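Local atomic coordinates of F420-dependent methylenetetrahydromethanopterin dehydrogenase (Methanopyrus kandleri, PDB entry 3IQF), a protein that catalyses the reversible reduction of methenyl-tetrahydromethanopterin to methylene-tetrahydromethanopterin with coenzyme F420, a step of methanogenesis from carbon dioxide. Residues Asn141-Lys146 with Met240-Ala245. Residues are numbered along the deposited sequence; the frame is centred on the assembly and turned at random.
Sequences NADLMK and MMRKAA. With E4M (1-{4-[(6S,6aR,7R)-3-amino-6,7-dimethyl-1-oxo-1,2,5,6,6a,7-hexahydro-8H-imidazo[1,5-f]pteridin-10-ium-8-yl]phenyl}-1-deoxy-5-O-{5-O-[(S)-{[(1S)-1,3-dicarboxypropyl]oxy}(hydroxy)phosphoryl]-alpha-D-ribofuranosyl}-D-ribitol), chain M.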
loop_
_atom_site.group_PDB
_atom_site.type_symbol
_atom_site.label_atom_id
_atom_site.label_comp_id
_atom_site.label_asym_id
_atom_site.label_seq_id
_atom_site.Cartn_x
_atom_site.Cartn_y
_atom_site.Cartn_z
ATOM N N ASN A 141 20.574 4.414 -2.350
ATOM C CA ASN A 141 21.237 3.253 -2.915
ATOM C C ASN A 141 20.397 1.999 -2.770
ATOM O O ASN A 141 20.439 1.133 -3.625
ATOM C CB ASN A 141 22.658 3.089 -2.317
ATOM C CG ASN A 141 23.682 3.867 -3.097
ATOM O OD1 ASN A 141 24.176 3.373 -4.092
ATOM N ND2 ASN A 141 23.964 5.111 -2.692
ATOM N N ALA A 142 19.639 1.881 -1.690
ATOM C CA ALA A 142 18.756 0.722 -1.546
ATOM C C ALA A 142 17.666 0.738 -2.614
ATOM O O ALA A 142 17.371 -0.289 -3.212
ATOM C CB ALA A 142 18.125 0.663 -0.144
ATOM N N ASP A 143 17.035 1.900 -2.806
ATOM C CA ASP A 143 15.984 2.061 -3.826
ATOM C C ASP A 143 16.544 1.811 -5.236
ATOM O O ASP A 143 15.958 1.060 -6.033
ATOM C CB ASP A 143 15.330 3.461 -3.721
ATOM C CG ASP A 143 14.355 3.587 -2.485
ATOM O OD1 ASP A 143 13.923 2.554 -1.963
ATOM O OD2 ASP A 143 14.006 4.716 -2.038
ATOM N N LEU A 144 17.693 2.402 -5.533
ATOM C CA LEU A 144 18.293 2.190 -6.833
ATOM C C LEU A 144 18.654 0.715 -7.099
ATOM O O LEU A 144 18.452 0.208 -8.208
ATOM C CB LEU A 144 19.531 3.011 -6.952
ATOM C CG LEU A 144 20.308 2.883 -8.247
ATOM C CD1 LEU A 144 19.554 3.420 -9.485
ATOM C CD2 LEU A 144 21.610 3.639 -7.989
ATOM N N MET A 145 19.217 0.052 -6.087
ATOM C CA MET A 145 19.571 -1.343 -6.203
ATOM C C MET A 145 18.332 -2.213 -6.496
ATOM O O MET A 145 18.383 -3.136 -7.305
ATOM C CB MET A 145 20.273 -1.783 -4.930
ATOM C CG MET A 145 20.800 -3.218 -4.980
ATOM S SD MET A 145 21.636 -3.797 -3.482
ATOM C CE MET A 145 22.913 -2.552 -3.222
ATOM N N LYS A 146 17.233 -1.909 -5.830
ATOM C CA LYS A 146 15.967 -2.581 -6.074
ATOM C C LYS A 146 15.493 -2.381 -7.520
ATOM O O LYS A 146 15.120 -3.341 -8.194
ATOM C CB LYS A 146 14.936 -2.094 -5.049
ATOM C CG LYS A 146 13.515 -2.678 -5.160
ATOM C CD LYS A 146 13.478 -4.197 -5.230
ATOM C CE LYS A 146 12.118 -4.750 -4.718
ATOM N NZ LYS A 146 11.905 -4.348 -3.289
ATOM N N MET A 240 11.280 10.393 -6.194
ATOM C CA MET A 240 11.112 9.741 -7.453
ATOM C C MET A 240 11.788 8.353 -7.462
ATOM O O MET A 240 11.177 7.369 -7.885
ATOM C CB MET A 240 11.712 10.604 -8.584
ATOM C CG MET A 240 11.008 11.944 -8.866
ATOM S SD MET A 240 12.024 12.953 -10.022
ATOM C CE MET A 240 11.987 12.004 -11.567
ATOM N N MET A 241 13.015 8.256 -6.982
ATOM C CA MET A 241 13.692 6.938 -6.954
ATOM C C MET A 241 12.964 5.959 -6.055
ATOM O O MET A 241 12.931 4.756 -6.349
ATOM C CB MET A 241 15.125 7.022 -6.462
ATOM C CG MET A 241 15.939 5.719 -6.651
ATOM S SD MET A 241 16.071 5.235 -8.391
ATOM C CE MET A 241 17.342 6.310 -8.971
ATOM N N ARG A 242 12.405 6.460 -4.961
ATOM C CA ARG A 242 11.613 5.608 -4.095
ATOM C C ARG A 242 10.424 5.022 -4.803
ATOM O O ARG A 242 10.126 3.878 -4.597
ATOM C CB ARG A 242 11.194 6.352 -2.839
ATOM C CG ARG A 242 10.266 5.606 -1.930
ATOM C CD ARG A 242 10.078 6.443 -0.666
ATOM N NE ARG A 242 9.108 5.834 0.207
ATOM C CZ ARG A 242 7.822 6.114 0.195
ATOM N NH1 ARG A 242 7.019 5.514 1.056
ATOM N NH2 ARG A 242 7.325 6.994 -0.672
ATOM N N LYS A 243 9.742 5.793 -5.640
ATOM C CA LYS A 243 8.622 5.261 -6.409
ATOM C C LYS A 243 9.063 4.351 -7.522
ATOM O O LYS A 243 8.374 3.426 -7.853
ATOM C CB LYS A 243 7.787 6.393 -7.011
ATOM C CG LYS A 243 6.849 7.070 -6.028
ATOM C CD LYS A 243 6.056 6.072 -5.204
ATOM C CE LYS A 243 5.156 6.721 -4.191
ATOM N NZ LYS A 243 4.808 5.742 -3.077
ATOM N N ALA A 244 10.206 4.635 -8.157
ATOM C CA ALA A 244 10.753 3.727 -9.154
ATOM C C ALA A 244 10.945 2.346 -8.540
ATOM O O ALA A 244 10.622 1.320 -9.150
ATOM C CB ALA A 244 12.076 4.267 -9.701
ATOM N N ALA A 245 11.463 2.308 -7.309
ATOM C CA ALA A 245 11.669 1.037 -6.595
ATOM C C ALA A 245 10.352 0.322 -6.330
ATOM O O ALA A 245 10.269 -0.904 -6.466
ATOM C CB ALA A 245 12.375 1.278 -5.325
HETATM N N1 E4M M . 25.770 6.208 -4.888
HETATM C C2 E4M M . 25.156 6.067 -6.080
HETATM N N3 E4M M . 25.137 7.111 -6.964
HETATM C C4 E4M M . 25.720 8.310 -6.662
HETATM N N5 E4M M . 26.976 9.618 -4.978
HETATM C C6 E4M M . 28.156 9.471 -4.131
HETATM C C7 E4M M . 27.647 8.709 -2.900
HETATM N N8 E4M M . 26.945 7.497 -3.328
HETATM C C9 E4M M . 28.675 10.925 -3.921
HETATM P PA E4M M . 27.658 27.018 1.222
HETATM C C10 E4M M . 27.267 10.782 -5.776
HETATM N N10 E4M M . 28.292 11.606 -5.176
HETATM C C11 E4M M . 28.693 15.712 -6.121
HETATM C C12 E4M M . 29.092 15.237 -4.871
HETATM C C13 E4M M . 28.947 13.889 -4.564
HETATM C C14 E4M M . 28.431 12.990 -5.494
HETATM C C15 E4M M . 28.030 13.464 -6.768
HETATM C C16 E4M M . 28.150 14.819 -7.061
HETATM O O2A E4M M . 28.852 26.247 1.799
HETATM C C1J E4M M . 27.903 22.108 -1.614
HETATM O O1A E4M M . 26.665 27.581 2.230
HETATM C C2J E4M M . 27.468 21.482 -0.289
HETATM O O2J E4M M . 27.164 20.098 -0.433
HETATM O O3A E4M M . 27.979 27.942 0.067
HETATM C C3J E4M M . 26.300 22.334 0.175
HETATM O O3J E4M M . 25.068 21.896 -0.345
HETATM C C4A E4M M . 26.339 8.448 -5.414
HETATM C C4J E4M M . 26.599 23.685 -0.447
HETATM O O4J E4M M . 27.411 23.447 -1.600
HETATM C C5J E4M M . 27.393 24.543 0.508
HETATM O O5J E4M M . 26.805 25.833 0.522
HETATM C C7M E4M M . 28.775 8.316 -1.933
HETATM C C8A E4M M . 26.356 7.376 -4.539
HETATM C C9M E4M M . 30.195 10.951 -3.681
HETATM N NA2 E4M M . 24.592 4.873 -6.384
HETATM O OH4 E4M M . 25.680 9.276 -7.477
HETATM C CX1 E4M M . 28.828 17.185 -6.459
HETATM C CX2 E4M M . 28.088 18.090 -5.486
HETATM O OX2 E4M M . 26.670 18.019 -5.720
HETATM C CX3 E4M M . 28.491 19.550 -5.676
HETATM O OX3 E4M M . 29.876 19.784 -5.421
HETATM C CX4 E4M M . 27.645 20.423 -4.765
HETATM O OX4 E4M M . 27.603 21.729 -5.325
HETATM C CX5 E4M M . 28.149 20.484 -3.341
HETATM O OX5 E4M M . 27.319 21.461 -2.724
#
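Met241 makes the first touch, its side chain lying against Asp143 and Leu144 of helix 134-150. CG rests on Asp143 CB; the chain then bends at chi2 (61°) and again at chi3, which carries the thioether across Leu144 at a slant and brings the methyl CE to 3.7 Å from Leu144 CD1. The other methyl of that leucine, CD2, is 3.6 Å from the amino nitrogen NA2 of the bound methenyl-tetrahydromethanopterin, so one side chain spans from the helix packing to the pterin. One turn earlier, Asn141 takes a hydrogen bond from the same amino group, NA2 to OD1 at 2.8 Å.

At Arg242 the contact is with the aliphatic root, not the guanidinium. Asp143 OD2 stands 3.3 Å from Arg242 CA and also touches CB. The two side chains run alongside each other in the same direction, yet the charged ends stay apart, Asp143 OD2 to Arg242 NE being 5.5 Å; the extended arginine instead reaches a salt bridge with Asp249 of the second subunit. Any attraction between the two charges would act at long range, without contact.

At Ala245 the backbones come nearest, its CA 5.2 Å from Asp143 CA. Its small CB sits 3.7 Å from Asp143 O. Lys146 CG lies against the alanine's O and CB, while its NZ makes long, weak ion pairs with Asp249 of the same chain and Asp143 of the second subunit.

No hydrogen bond joins the two segments, whose axes come within 8.2 Å and run broadly the same way, 37° apart. This is side-chain packing between helix 134-150, with the pterin beside it, and the long helix 227-257, whose Met240 packs on helix 197-223; Ala142 of helix 134-150 meets Ala142 of the second subunit.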